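Local coordinates for protein Lic12234 (Leptospira interrogans, PDB 4TZH) that is of unknown function but, as a leucine-rich repeat protein and suspected virulence factor of a human pathogen, probably takes part in binding other proteins, at residues A[70-75]-A[93-98]; A[53-58]-A[76-81]; A[120-125]-A[138-143]; A[85-90]-A[108-113]; A[58-63]-A[81-86]. All coordinates share one frame; numbering follows the deposited sequence. Where two conformers were deposited one is given.

How the contacts relate
From the N terminus, contact 2 opens at 53-58, contact 5 at 58-63 and contact 1 at 70-75. Contact 2 closes at 76-81 and contact 5 at 81-86. Contact 4 opens there, at 85-90. Contact 1 closes at 93-98 and contact 4 at 108-113. Contact 3 follows, from 120-125 to 138-143. Contact 1 crosses contacts 2, 4 and 5; contact 2 crosses contact 5. Each contact closes a loop of about one repeat. Contact 1 joins the turns after strands 68-70 and 91-93. Contact 3 joins the loop after 114-116 to strand 137-139 and its turn. Contacts 2 and 5 join connecting segments away from the sheet and share a zinc ion. Contact 4 joins the loops entering 91-93 and 114-116.

Contact 1. Residues A[70-75]-A[93-98]; sequences DISRNQ and FLNGNS. With ZN (zinc ion), chain C.
Asn97 sends its side-chain amide across to Ile71, in the asparagine ladder of a leucine-rich repeat solenoid. Segments 70-75 and 93-98 are equivalent turns of successive coils and run nearly parallel as they leave their strands. Asn97 ND2 donates to Ile71 O at 2.9 Å, almost straight at 172°. The same nitrogen donates to Leu94 O in its own turn. Both acceptors lie in the amide plane, which fixes the rotation of the group. Ile71 O is gripped twice, since Asn74 ND2 reaches it from the opposite face. That nitrogen also bonds Leu48 O of the turn before. Asn97 OD1 accepts from Ile76 N, and weakly from Asn74 N at 3.2 Å.

Backbone bonds line up the turns. Ile71 N donates to Phe93 O at 2.9 Å, and Arg73 N to Asn95 O at the same length. Asn74 N makes a weak bond to Gly96 O, where the chain turns with positive phi.

At the strand end, Phe93 CB packs 3.6 Å from Asp70 OD1. The ring and the carboxylate are turned 68° apart. Asp70 OD2 binds a zinc ion at 1.9 Å, which His47 also holds. Chi1 of Asp70 (169°) sets the carboxylate beside the carbonyl carbon, and its OD1 accepts from Ser72 N, an Asx turn. Ser72 OG meets the syn lone pair of the same OD1 at 2.7 Å.

Contact 2. Residues A[53-58]-A[76-81]; sequences LTTLPE and ISNFPK. With ZN (zinc ion), chain F.
Thr55 OG1 gives its proton to Asn78 O at 2.8 Å, coming from above the carbonyl plane. The Thr55 CA approaches the same oxygen with a C-H...O contact. OG1 lies trans to the Thr55 nitrogen (chi1 -168°), which swings the hydroxyl across to the next coil. One step earlier, Ser77 N donates to Thr54 O at 3.0 Å. A water joins Thr54 OG1 to Asn78 ND2.

Further along, packing takes over. Leu56-Pro57 and Phe79-Pro80 are equivalent steps of neighbouring leucine-rich repeat coils. Leu56 CD1 lies 4.3 Å from Phe79 CD1, at the edge of the ring and near its plane. The Pro80 ring rests on the Leu56 carbonyl, with Pro80 CD 3.4 Å from Leu56 O. Pro80 CB packs 3.9 Å from Glu58 CG. Glu58 OE2 binds a zinc ion at 1.9 Å, shared with Glu82. Within these segments the link past Asn78 is by packing and the shared zinc ion; Pro57 and Pro80 bring no N-H, and Leu56 N is buried without a partner.

Contact 3. Residues A[120-125]-A[138-143]; sequences NQLTTL and LSLSSN
Asn143 OD1 accepts the backbone N-H of Leu122 at 3.0 Å, and this bond marks the tight part of the contact. The donor lies in the carbonyl plane, on a lone pair, and the bond is fairly straight at 162°. The amide oxygen is closely wrapped, with Asn120 CB only 3.1 Å away. CG of Asn143 lies beside the backbone N (chi1 -88°), roughly opposite the carbonyl carbon, and the amide lies alongside Leu122. Its other end, ND2, donates to Leu140 O at 3.1 Å and also to Leu117 O of the preceding coil. Leucines fill the interior next to it. Leu125 and Leu140 meet tip to tip, CD1 to CD1 at 3.7 Å. Leu122 crosses Leu140 at about a right angle, with CD1 3.9 Å from Leu140 CD2.

The backbone is looser where Asn120 N makes a weak bond to Ser142 O at 3.4 Å. On the solvent side, partly exposed Gln121 turns away and bonds Asn97 O through NE2, while Ser142 OG bonds Asp165. This is the asparagine ladder of a leucine-rich repeat solenoid. Its buried amide supplies both donor and acceptor to main-chain groups, so the polar turn can sit directly against the leucine core.

Contact 4. Residues A[85-90]-A[108-113]; sequences KLKNLE and ELEKLG. With ZN (zinc ion), chain E.
Lys87 bends at chi2 (-68°), and this brings its NZ in among Glu108 and Glu110. Lys111 does the reverse: its chain is fully extended and runs alongside Asn88, pointing the same way. Lys87 NZ makes a salt bridge with Glu110 OE2 at 2.9 Å, meeting the oxygen on its anti side, 33° out of the carboxylate plane. A longer salt bridge joins the same NZ to Glu108 OE1 at 3.2 Å. NZ also donates to Glu108 O at 3.0 Å, on a lone pair. Lys111 NZ reaches Asn88 OD1 at 2.8 Å, while Asn88 ND2 bonds Lys64 O of the preceding coil.

Both segments are the return loops of a leucine-rich repeat solenoid, each with a type I turn ahead of its strand. Leu86 and Leu89 of one loop pack on Leu109 and Leu112 of the next. Leu109 CD2 lies 4.0 Å from Leu86 CB. Just ahead of the strands, Gly113 N donates to Glu90 O at 2.8 Å.

A water at the polar edge gives hydrogen bonds to Asn88 O and to Glu90 OE2, and more weakly takes one from Lys111 NZ. Glu90 OE2 also binds a zinc ion at 2.0 Å, and a second water sits on the metal at 2.1 Å.

Contact 5. Residues A[58-63]-A[81-86]; sequences EEIGIL and KEIQKL. With ZN (zinc ion), chain F.
Gly61 and Glu82 face each other, CA to CA 4.7 Å, where two short 3-10 segments, 58-62 and 81-85, stack in successive coils. Having no side chain, Gly61 brings its CA within 3.4 Å of Glu82 O. Lys85 folds over it: the chain bends at chi3 (-79°) and lays CE 3.6 Å from Gly61 CA. A water then joins Lys85 NZ to Glu58 O.

Metal binding closes the outer end. Glu82 chelates the zinc ion with both oxygens, OE1 at 2.1 Å and OE2 at 2.4 Å. Glu58 adds one oxygen, and the two carboxylates are turned nearly at right angles, 86° apart. The bend of Glu82 at chi2 (81°) turns its carboxylate to the zinc ion, across the Glu58 side chain. The shared positive ion probably offsets the charge of the paired carboxylates.

Toward the interior aliphatic side chains take over. Ile60 CG2 and Ile83 CG2 meet at 4.1 Å, their chains crossing at a slant. The Leu86 CD2 methyl rests on two backbone oxygens, Leu63 O at 3.4 Å and Ile60 O at 3.5 Å. Such stacked 3-10 turns, buried isoleucines and leucines inward, glutamates and lysines outward, are characteristic of the convex side of a leucine-rich repeat solenoid, here bridged by zinc.

Contact 1. Residues A[70-75]-A[93-98]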
# COMPACT_ATOMS: atom_id res chain seq x y z
N ASP A 70 0.47 -3.07 -6.79
CA ASP A 70 -0.34 -4.19 -6.29
C ASP A 70 0.61 -5.29 -5.82
O ASP A 70 1.22 -5.94 -6.65
CB ASP A 70 -1.25 -4.70 -7.39
CG ASP A 70 -1.92 -6.01 -7.04
OD1 ASP A 70 -1.98 -6.34 -5.86
OD2 ASP A 70 -2.36 -6.70 -7.98
N ILE A 71 0.73 -5.43 -4.51
CA ILE A 71 1.56 -6.49 -3.91
C ILE A 71 0.71 -7.40 -3.07
O ILE A 71 1.18 -8.00 -2.12
CB ILE A 71 2.73 -5.99 -3.05
CG1 ILE A 71 3.09 -4.56 -3.39
CG2 ILE A 71 3.88 -6.99 -3.16
CD1 ILE A 71 4.18 -3.91 -2.44
N SER A 72 -0.55 -7.49 -3.43
CA SER A 72 -1.47 -8.33 -2.67
C SER A 72 -1.12 -9.79 -2.74
O SER A 72 -0.51 -10.23 -3.70
CB SER A 72 -2.89 -8.12 -3.17
OG SER A 72 -3.04 -8.45 -4.55
N ARG A 73 -1.53 -10.55 -1.73
CA ARG A 73 -1.36 -12.02 -1.74
C ARG A 73 0.10 -12.43 -1.88
O ARG A 73 0.48 -13.25 -2.75
CB ARG A 73 -2.26 -12.70 -2.79
CG ARG A 73 -3.74 -12.56 -2.44
CD ARG A 73 -4.65 -13.45 -3.29
NE ARG A 73 -4.24 -14.85 -3.20
CZ ARG A 73 -4.67 -15.81 -4.01
NH1 ARG A 73 -5.52 -15.53 -4.99
NH2 ARG A 73 -4.23 -17.05 -3.86
N ASN A 74 0.95 -11.88 -0.99
CA ASN A 74 2.35 -12.28 -0.94
C ASN A 74 2.60 -12.61 0.53
O ASN A 74 1.66 -12.97 1.25
CB ASN A 74 3.27 -11.17 -1.45
CG ASN A 74 3.34 -11.18 -2.93
OD1 ASN A 74 4.14 -11.91 -3.50
ND2 ASN A 74 2.54 -10.36 -3.62
N GLN A 75 3.87 -12.61 0.97
CA GLN A 75 4.19 -12.83 2.38
C GLN A 75 5.02 -11.62 2.83
O GLN A 75 6.00 -11.76 3.56
CB GLN A 75 5.02 -14.14 2.55
CG GLN A 75 4.32 -15.40 2.00
CD GLN A 75 5.30 -16.48 1.54
OE1 GLN A 75 6.47 -16.55 1.96
NE2 GLN A 75 4.83 -17.33 0.63
N PHE A 93 -2.11 -1.72 -2.99
CA PHE A 93 -2.79 -2.93 -2.51
C PHE A 93 -1.79 -3.79 -1.75
O PHE A 93 -0.83 -4.30 -2.35
CB PHE A 93 -3.35 -3.76 -3.68
CG PHE A 93 -4.50 -3.17 -4.43
CD1 PHE A 93 -5.81 -3.38 -4.01
CD2 PHE A 93 -4.30 -2.55 -5.65
CE1 PHE A 93 -6.89 -2.84 -4.73
CE2 PHE A 93 -5.37 -2.02 -6.37
CZ PHE A 93 -6.64 -2.15 -5.89
N LEU A 94 -1.99 -3.92 -0.44
CA LEU A 94 -1.13 -4.73 0.41
C LEU A 94 -1.93 -5.80 1.10
O LEU A 94 -1.42 -6.43 2.04
CB LEU A 94 -0.42 -3.86 1.45
CG LEU A 94 0.90 -3.32 0.98
CD1 LEU A 94 1.32 -2.15 1.88
CD2 LEU A 94 1.96 -4.44 1.12
N ASN A 95 -3.15 -6.04 0.62
CA ASN A 95 -3.99 -7.03 1.30
C ASN A 95 -3.41 -8.44 1.16
O ASN A 95 -2.85 -8.76 0.12
CB ASN A 95 -5.38 -6.96 0.78
CG ASN A 95 -5.48 -6.91 -0.70
OD1 ASN A 95 -5.03 -5.92 -1.33
ND2 ASN A 95 -6.06 -7.96 -1.27
N GLY A 96 -3.62 -9.26 2.19
CA GLY A 96 -3.16 -10.64 2.12
C GLY A 96 -1.66 -10.75 2.20
O GLY A 96 -1.02 -11.27 1.27
N ASN A 97 -1.07 -10.24 3.28
CA ASN A 97 0.38 -10.31 3.44
C ASN A 97 0.72 -10.68 4.89
O ASN A 97 -0.15 -11.18 5.61
CB ASN A 97 1.04 -9.00 2.98
CG ASN A 97 1.30 -8.98 1.51
OD1 ASN A 97 2.12 -9.78 1.05
ND2 ASN A 97 0.59 -8.13 0.74
N SER A 98 2.00 -10.52 5.27
CA SER A 98 2.48 -10.88 6.59
C SER A 98 2.91 -9.67 7.38
O SER A 98 3.92 -9.71 8.11
CB SER A 98 3.62 -11.87 6.44
OG SER A 98 3.13 -13.02 5.78
ZN ZN C . -2.89 -6.34 -9.80
O HOH W 1 1.17 -13.94 3.84

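Contact 2. Residues A[53-58]-A[76-81]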
# COMPACT_ATOMS: atom_id res chain seq x y z
N LEU A 53 6.68 -13.07 -2.39
CA LEU A 53 7.60 -12.01 -1.97
C LEU A 53 7.54 -11.78 -0.47
O LEU A 53 6.47 -11.84 0.12
CB LEU A 53 7.26 -10.70 -2.69
CG LEU A 53 7.31 -10.72 -4.21
CD1 LEU A 53 6.77 -9.39 -4.79
CD2 LEU A 53 8.73 -10.87 -4.70
N THR A 54 8.68 -11.46 0.14
CA THR A 54 8.72 -11.09 1.55
C THR A 54 9.03 -9.61 1.75
O THR A 54 8.77 -9.05 2.83
CB THR A 54 9.67 -11.98 2.33
OG1 THR A 54 10.99 -11.79 1.83
CG2 THR A 54 9.30 -13.46 2.24
N THR A 55 9.55 -8.96 0.71
CA THR A 55 9.89 -7.54 0.73
C THR A 55 10.04 -7.08 -0.69
O THR A 55 9.76 -7.83 -1.64
CB THR A 55 11.18 -7.27 1.55
OG1 THR A 55 11.32 -5.84 1.76
CG2 THR A 55 12.46 -7.86 0.90
N LEU A 56 10.48 -5.82 -0.86
CA LEU A 56 10.78 -5.27 -2.16
C LEU A 56 12.23 -4.86 -2.18
O LEU A 56 12.77 -4.48 -1.14
CB LEU A 56 9.93 -4.02 -2.46
CG LEU A 56 8.43 -4.25 -2.55
CD1 LEU A 56 7.74 -2.93 -2.73
CD2 LEU A 56 8.10 -5.16 -3.74
N PRO A 57 12.89 -4.88 -3.35
CA PRO A 57 14.29 -4.43 -3.39
C PRO A 57 14.38 -2.92 -3.16
O PRO A 57 13.43 -2.19 -3.45
CB PRO A 57 14.71 -4.79 -4.81
CG PRO A 57 13.42 -4.75 -5.63
CD PRO A 57 12.40 -5.30 -4.68
N GLU A 58 15.53 -2.46 -2.70
CA GLU A 58 15.73 -1.02 -2.51
C GLU A 58 15.61 -0.28 -3.84
O GLU A 58 15.32 0.91 -3.85
CB GLU A 58 17.12 -0.76 -1.91
CG GLU A 58 17.23 -1.22 -0.47
CD GLU A 58 18.61 -0.97 0.11
OE1 GLU A 58 19.57 -1.68 -0.29
OE2 GLU A 58 18.77 0.02 0.86
N ILE A 76 4.62 -10.40 2.38
CA ILE A 76 5.37 -9.18 2.69
C ILE A 76 5.36 -8.91 4.19
O ILE A 76 4.27 -8.81 4.76
CB ILE A 76 4.76 -7.97 1.90
CG1 ILE A 76 4.84 -8.16 0.35
CG2 ILE A 76 5.39 -6.63 2.33
CD1 ILE A 76 6.28 -8.03 -0.31
N SER A 77 6.53 -8.72 4.80
CA SER A 77 6.59 -8.40 6.22
C SER A 77 7.33 -7.08 6.46
O SER A 77 7.28 -6.55 7.58
CB SER A 77 7.26 -9.53 6.99
OG SER A 77 8.61 -9.65 6.55
N ASN A 78 8.03 -6.55 5.45
CA ASN A 78 8.82 -5.33 5.64
C ASN A 78 9.09 -4.68 4.32
O ASN A 78 8.97 -5.33 3.27
CB ASN A 78 10.16 -5.67 6.34
CG ASN A 78 11.11 -6.49 5.49
OD1 ASN A 78 12.06 -5.95 4.91
ND2 ASN A 78 10.89 -7.80 5.40
N PHE A 79 9.52 -3.40 4.38
CA PHE A 79 9.84 -2.62 3.20
C PHE A 79 11.15 -1.93 3.35
O PHE A 79 11.50 -1.52 4.45
CB PHE A 79 8.80 -1.51 2.99
CG PHE A 79 7.41 -2.02 2.78
CD1 PHE A 79 7.02 -2.48 1.53
CD2 PHE A 79 6.51 -2.08 3.84
CE1 PHE A 79 5.71 -2.94 1.33
CE2 PHE A 79 5.21 -2.54 3.64
CZ PHE A 79 4.83 -2.98 2.39
N PRO A 80 11.83 -1.64 2.22
CA PRO A 80 13.04 -0.82 2.30
C PRO A 80 12.63 0.64 2.53
O PRO A 80 11.52 1.04 2.12
CB PRO A 80 13.63 -0.97 0.89
CG PRO A 80 12.44 -1.22 -0.02
CD PRO A 80 11.53 -2.07 0.84
N LYS A 81 13.51 1.45 3.08
CA LYS A 81 13.18 2.86 3.28
C LYS A 81 12.90 3.57 1.94
O LYS A 81 12.19 4.57 1.91
CB LYS A 81 14.33 3.59 4.00
CG LYS A 81 14.37 3.24 5.47
CD LYS A 81 15.28 4.20 6.22
CE LYS A 81 15.32 3.85 7.67
NZ LYS A 81 14.08 4.24 8.41
ZN ZN F . 17.59 1.33 1.64
O HOH W 2 12.37 -10.03 3.77

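Contact 3. Residues A[120-125]-A[138-143]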
# COMPACT_ATOMS: atom_id res chain seq x y z
N ASN A 120 -3.94 -8.82 7.10
CA ASN A 120 -2.56 -8.74 7.58
C ASN A 120 -2.64 -9.00 9.08
O ASN A 120 -3.68 -9.49 9.57
CB ASN A 120 -1.90 -7.41 7.23
CG ASN A 120 -1.38 -7.42 5.82
OD1 ASN A 120 -0.31 -8.00 5.56
ND2 ASN A 120 -2.09 -6.80 4.90
N GLN A 121 -1.54 -8.81 9.82
CA GLN A 121 -1.59 -9.07 11.24
C GLN A 121 -1.23 -7.80 12.02
O GLN A 121 -0.53 -7.85 13.05
CB GLN A 121 -0.66 -10.27 11.56
CG GLN A 121 -1.02 -11.53 10.77
CD GLN A 121 -0.36 -11.52 9.41
OE1 GLN A 121 0.78 -11.09 9.27
NE2 GLN A 121 -1.10 -11.90 8.36
N LEU A 122 -1.68 -6.64 11.52
CA LEU A 122 -1.31 -5.38 12.16
C LEU A 122 -1.94 -5.24 13.52
O LEU A 122 -3.10 -5.59 13.72
CB LEU A 122 -1.74 -4.19 11.31
CG LEU A 122 -1.07 -4.07 9.94
CD1 LEU A 122 -1.86 -3.08 9.05
CD2 LEU A 122 0.38 -3.63 10.07
N THR A 123 -1.17 -4.71 14.47
CA THR A 123 -1.66 -4.48 15.81
C THR A 123 -1.99 -3.02 16.01
O THR A 123 -2.79 -2.69 16.88
CB THR A 123 -0.71 -5.04 16.89
OG1 THR A 123 0.52 -4.32 16.79
CG2 THR A 123 -0.48 -6.52 16.73
N THR A 124 -1.40 -2.15 15.20
CA THR A 124 -1.65 -0.71 15.21
C THR A 124 -1.13 -0.10 13.92
O THR A 124 -0.73 -0.82 13.00
CB THR A 124 -1.04 -0.03 16.46
OG1 THR A 124 -1.58 1.29 16.55
CG2 THR A 124 0.50 0.01 16.44
N LEU A 125 -1.18 1.22 13.84
CA LEU A 125 -0.65 1.98 12.73
C LEU A 125 0.37 2.93 13.30
O LEU A 125 0.18 3.39 14.44
CB LEU A 125 -1.75 2.77 12.03
CG LEU A 125 -2.86 1.92 11.38
CD1 LEU A 125 -4.07 2.79 11.05
CD2 LEU A 125 -2.35 1.19 10.18
N LEU A 138 -9.16 3.82 3.59
CA LEU A 138 -8.19 3.04 4.34
C LEU A 138 -8.90 1.78 4.80
O LEU A 138 -9.84 1.88 5.60
CB LEU A 138 -7.64 3.83 5.52
CG LEU A 138 -6.68 3.12 6.47
CD1 LEU A 138 -5.47 2.53 5.73
CD2 LEU A 138 -6.22 4.07 7.57
N SER A 139 -8.44 0.61 4.33
CA SER A 139 -9.07 -0.64 4.67
C SER A 139 -8.16 -1.48 5.52
O SER A 139 -7.04 -1.77 5.09
CB SER A 139 -9.45 -1.37 3.40
OG SER A 139 -10.29 -2.44 3.79
N LEU A 140 -8.60 -1.79 6.73
CA LEU A 140 -7.82 -2.53 7.72
C LEU A 140 -8.61 -3.75 8.18
O LEU A 140 -8.34 -4.25 9.28
CB LEU A 140 -7.52 -1.62 8.94
CG LEU A 140 -6.54 -0.49 8.62
CD1 LEU A 140 -6.67 0.64 9.62
CD2 LEU A 140 -5.10 -1.02 8.56
N SER A 141 -9.53 -4.25 7.36
CA SER A 141 -10.32 -5.37 7.84
C SER A 141 -9.49 -6.61 8.05
O SER A 141 -8.46 -6.78 7.39
CB SER A 141 -11.49 -5.67 6.92
OG SER A 141 -11.04 -5.91 5.60
N SER A 142 -9.91 -7.46 8.98
CA SER A 142 -9.18 -8.70 9.25
C SER A 142 -7.72 -8.50 9.56
O SER A 142 -6.85 -9.05 8.89
CB SER A 142 -9.37 -9.70 8.11
OG SER A 142 -10.75 -9.99 7.95
N ASN A 143 -7.45 -7.73 10.59
CA ASN A 143 -6.10 -7.52 11.12
C ASN A 143 -6.14 -7.94 12.60
O ASN A 143 -7.03 -8.70 12.99
CB ASN A 143 -5.64 -6.09 10.90
CG ASN A 143 -4.96 -5.96 9.55
OD1 ASN A 143 -3.78 -6.27 9.43
ND2 ASN A 143 -5.70 -5.60 8.50

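Contact 4. Residues A[85-90]-A[108-113]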
# COMPACT_ATOMS: atom_id res chain seq x y z
N LYS A 85 10.34 7.19 -1.77
CA LYS A 85 10.53 7.93 -3.00
C LYS A 85 9.35 7.78 -3.95
O LYS A 85 9.33 8.45 -4.99
CB LYS A 85 11.84 7.49 -3.69
CG LYS A 85 13.06 7.79 -2.82
CD LYS A 85 14.37 7.63 -3.59
CE LYS A 85 14.79 6.18 -3.72
NZ LYS A 85 16.17 6.03 -4.28
N LEU A 86 8.36 6.92 -3.63
CA LEU A 86 7.20 6.72 -4.50
C LEU A 86 6.17 7.82 -4.29
O LEU A 86 5.04 7.59 -3.88
CB LEU A 86 6.63 5.31 -4.27
CG LEU A 86 7.62 4.17 -4.47
CD1 LEU A 86 6.95 2.83 -4.18
CD2 LEU A 86 8.23 4.19 -5.90
N LYS A 87 6.61 9.06 -4.61
CA LYS A 87 5.80 10.26 -4.37
C LYS A 87 4.63 10.44 -5.28
O LYS A 87 3.79 11.33 -5.03
CB LYS A 87 6.68 11.53 -4.42
CG LYS A 87 7.88 11.51 -3.50
CD LYS A 87 7.45 11.56 -2.05
CE LYS A 87 8.60 11.91 -1.16
NZ LYS A 87 8.25 11.60 0.25
N ASN A 88 4.54 9.61 -6.35
CA ASN A 88 3.43 9.71 -7.27
C ASN A 88 2.45 8.54 -7.06
O ASN A 88 1.45 8.44 -7.76
CB ASN A 88 3.93 9.67 -8.68
CG ASN A 88 4.50 11.01 -9.06
OD1 ASN A 88 3.86 12.04 -8.84
ND2 ASN A 88 5.72 11.01 -9.55
N LEU A 89 2.72 7.69 -6.06
CA LEU A 89 1.85 6.54 -5.83
C LEU A 89 0.47 6.97 -5.35
O LEU A 89 0.38 7.71 -4.36
CB LEU A 89 2.53 5.62 -4.84
CG LEU A 89 1.99 4.18 -4.81
CD1 LEU A 89 2.39 3.44 -6.08
CD2 LEU A 89 2.48 3.41 -3.59
N GLU A 90 -0.59 6.45 -5.99
CA GLU A 90 -1.98 6.80 -5.70
C GLU A 90 -2.75 5.65 -5.09
O GLU A 90 -3.69 5.89 -4.33
CB GLU A 90 -2.71 7.26 -6.98
CG GLU A 90 -2.03 8.49 -7.61
CD GLU A 90 -2.72 9.10 -8.82
OE1 GLU A 90 -3.86 8.70 -9.11
OE2 GLU A 90 -2.16 10.01 -9.46
N GLU A 108 5.13 8.75 3.92
CA GLU A 108 5.78 9.62 2.96
C GLU A 108 5.17 9.52 1.57
O GLU A 108 5.64 10.16 0.64
CB GLU A 108 7.30 9.34 2.89
CG GLU A 108 8.06 9.78 4.13
CD GLU A 108 8.08 11.28 4.38
OE1 GLU A 108 7.86 12.04 3.42
OE2 GLU A 108 8.33 11.68 5.54
N LEU A 109 4.12 8.72 1.42
CA LEU A 109 3.49 8.51 0.11
C LEU A 109 2.48 9.64 -0.07
O LEU A 109 1.27 9.47 0.08
CB LEU A 109 2.84 7.12 0.11
CG LEU A 109 3.83 5.96 0.31
CD1 LEU A 109 3.12 4.62 0.44
CD2 LEU A 109 4.86 5.91 -0.79
N GLU A 110 2.99 10.81 -0.43
CA GLU A 110 2.24 12.03 -0.46
C GLU A 110 0.95 12.03 -1.25
O GLU A 110 -0.01 12.72 -0.83
CB GLU A 110 3.14 13.18 -0.95
CG GLU A 110 3.96 13.78 0.18
CD GLU A 110 5.33 14.29 -0.20
OE1 GLU A 110 5.41 15.27 -0.99
OE2 GLU A 110 6.33 13.75 0.33
N LYS A 111 0.88 11.30 -2.39
CA LYS A 111 -0.32 11.35 -3.21
C LYS A 111 -1.20 10.12 -2.96
O LYS A 111 -2.19 9.94 -3.67
CB LYS A 111 0.07 11.37 -4.69
CG LYS A 111 0.55 12.76 -5.15
CD LYS A 111 0.82 12.64 -6.66
CE LYS A 111 1.35 13.91 -7.22
NZ LYS A 111 1.63 13.69 -8.66
N LEU A 112 -0.87 9.30 -1.96
CA LEU A 112 -1.65 8.06 -1.78
C LEU A 112 -3.09 8.35 -1.44
O LEU A 112 -3.36 9.10 -0.48
CB LEU A 112 -0.98 7.22 -0.71
CG LEU A 112 -1.45 5.76 -0.63
CD1 LEU A 112 -1.09 4.99 -1.88
CD2 LEU A 112 -0.86 5.05 0.59
N GLY A 113 -3.98 7.75 -2.21
CA GLY A 113 -5.41 7.95 -2.01
C GLY A 113 -6.12 6.72 -1.50
O GLY A 113 -7.10 6.85 -0.76
ZN ZN E . -3.18 10.84 -10.93
O HOH W 3 0.53 10.45 -9.40
O HOH W 4 -1.83 12.17 -11.80

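Contact 5. Residues A[58-63]-A[81-86]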
# COMPACT_ATOMS: atom_id res chain seq x y z
N GLU A 58 15.53 -2.46 -2.70
CA GLU A 58 15.73 -1.02 -2.51
C GLU A 58 15.61 -0.28 -3.84
O GLU A 58 15.32 0.91 -3.85
CB GLU A 58 17.12 -0.76 -1.91
CG GLU A 58 17.23 -1.22 -0.47
CD GLU A 58 18.61 -0.97 0.11
OE1 GLU A 58 19.57 -1.68 -0.29
OE2 GLU A 58 18.77 0.02 0.86
N GLU A 59 15.83 -0.98 -4.96
CA GLU A 59 15.70 -0.43 -6.32
C GLU A 59 14.29 0.05 -6.63
O GLU A 59 14.12 0.82 -7.59
CB GLU A 59 16.12 -1.47 -7.37
CG GLU A 59 17.62 -1.67 -7.45
CD GLU A 59 18.29 -2.53 -6.39
OE1 GLU A 59 17.59 -3.07 -5.51
OE2 GLU A 59 19.54 -2.64 -6.43
N ILE A 60 13.30 -0.33 -5.83
CA ILE A 60 11.93 0.13 -6.08
C ILE A 60 11.84 1.65 -6.05
O ILE A 60 11.01 2.23 -6.75
CB ILE A 60 10.93 -0.52 -5.06
CG1 ILE A 60 9.47 -0.48 -5.58
CG2 ILE A 60 11.01 0.12 -3.67
CD1 ILE A 60 9.15 -1.64 -6.55
N GLY A 61 12.68 2.30 -5.26
CA GLY A 61 12.61 3.75 -5.13
C GLY A 61 12.98 4.51 -6.39
O GLY A 61 12.74 5.71 -6.46
N ILE A 62 13.57 3.83 -7.41
CA ILE A 62 13.91 4.49 -8.67
C ILE A 62 12.65 4.71 -9.52
O ILE A 62 12.65 5.53 -10.45
CB ILE A 62 14.99 3.64 -9.43
CG1 ILE A 62 16.27 3.47 -8.58
CG2 ILE A 62 15.32 4.18 -10.86
CD1 ILE A 62 17.00 4.80 -8.14
N LEU A 63 11.59 3.95 -9.19
CA LEU A 63 10.34 3.99 -9.96
C LEU A 63 9.50 5.20 -9.54
O LEU A 63 8.33 5.05 -9.15
CB LEU A 63 9.58 2.68 -9.79
CG LEU A 63 10.32 1.40 -10.10
CD1 LEU A 63 9.39 0.19 -9.86
CD2 LEU A 63 10.82 1.39 -11.52
N LYS A 81 13.51 1.45 3.08
CA LYS A 81 13.18 2.86 3.28
C LYS A 81 12.90 3.57 1.94
O LYS A 81 12.19 4.57 1.91
CB LYS A 81 14.33 3.59 4.00
CG LYS A 81 14.37 3.24 5.47
CD LYS A 81 15.28 4.20 6.22
CE LYS A 81 15.32 3.85 7.67
NZ LYS A 81 14.08 4.24 8.41
N GLU A 82 13.48 3.05 0.83
CA GLU A 82 13.33 3.66 -0.49
C GLU A 82 11.88 3.74 -0.98
O GLU A 82 11.61 4.46 -1.94
CB GLU A 82 14.22 2.97 -1.53
CG GLU A 82 15.71 3.28 -1.36
CD GLU A 82 16.52 2.52 -0.32
OE1 GLU A 82 15.94 1.72 0.46
OE2 GLU A 82 17.76 2.69 -0.34
N ILE A 83 10.94 3.05 -0.30
CA ILE A 83 9.53 3.21 -0.67
C ILE A 83 9.10 4.67 -0.52
O ILE A 83 8.17 5.11 -1.20
CB ILE A 83 8.58 2.27 0.12
CG1 ILE A 83 8.58 2.53 1.65
CG2 ILE A 83 8.89 0.83 -0.19
CD1 ILE A 83 7.29 2.00 2.41
N GLN A 84 9.78 5.44 0.33
CA GLN A 84 9.41 6.84 0.51
C GLN A 84 9.56 7.68 -0.76
O GLN A 84 9.01 8.78 -0.81
CB GLN A 84 10.20 7.47 1.67
CG GLN A 84 11.64 7.74 1.32
CD GLN A 84 12.40 8.14 2.55
OE1 GLN A 84 11.96 8.96 3.36
NE2 GLN A 84 13.53 7.51 2.73
N LYS A 85 10.34 7.19 -1.77
CA LYS A 85 10.53 7.93 -3.00
C LYS A 85 9.35 7.78 -3.95
O LYS A 85 9.33 8.45 -4.99
CB LYS A 85 11.84 7.49 -3.69
CG LYS A 85 13.06 7.79 -2.82
CD LYS A 85 14.37 7.63 -3.59
CE LYS A 85 14.79 6.18 -3.72
NZ LYS A 85 16.17 6.03 -4.28
N LEU A 86 8.36 6.92 -3.63
CA LEU A 86 7.20 6.72 -4.50
C LEU A 86 6.17 7.82 -4.29
O LEU A 86 5.04 7.59 -3.88
CB LEU A 86 6.63 5.31 -4.27
CG LEU A 86 7.62 4.17 -4.47
CD1 LEU A 86 6.95 2.83 -4.18
CD2 LEU A 86 8.23 4.19 -5.90
ZN ZN F . 17.59 1.33 1.64
O HOH W 5 16.53 3.04 -4.96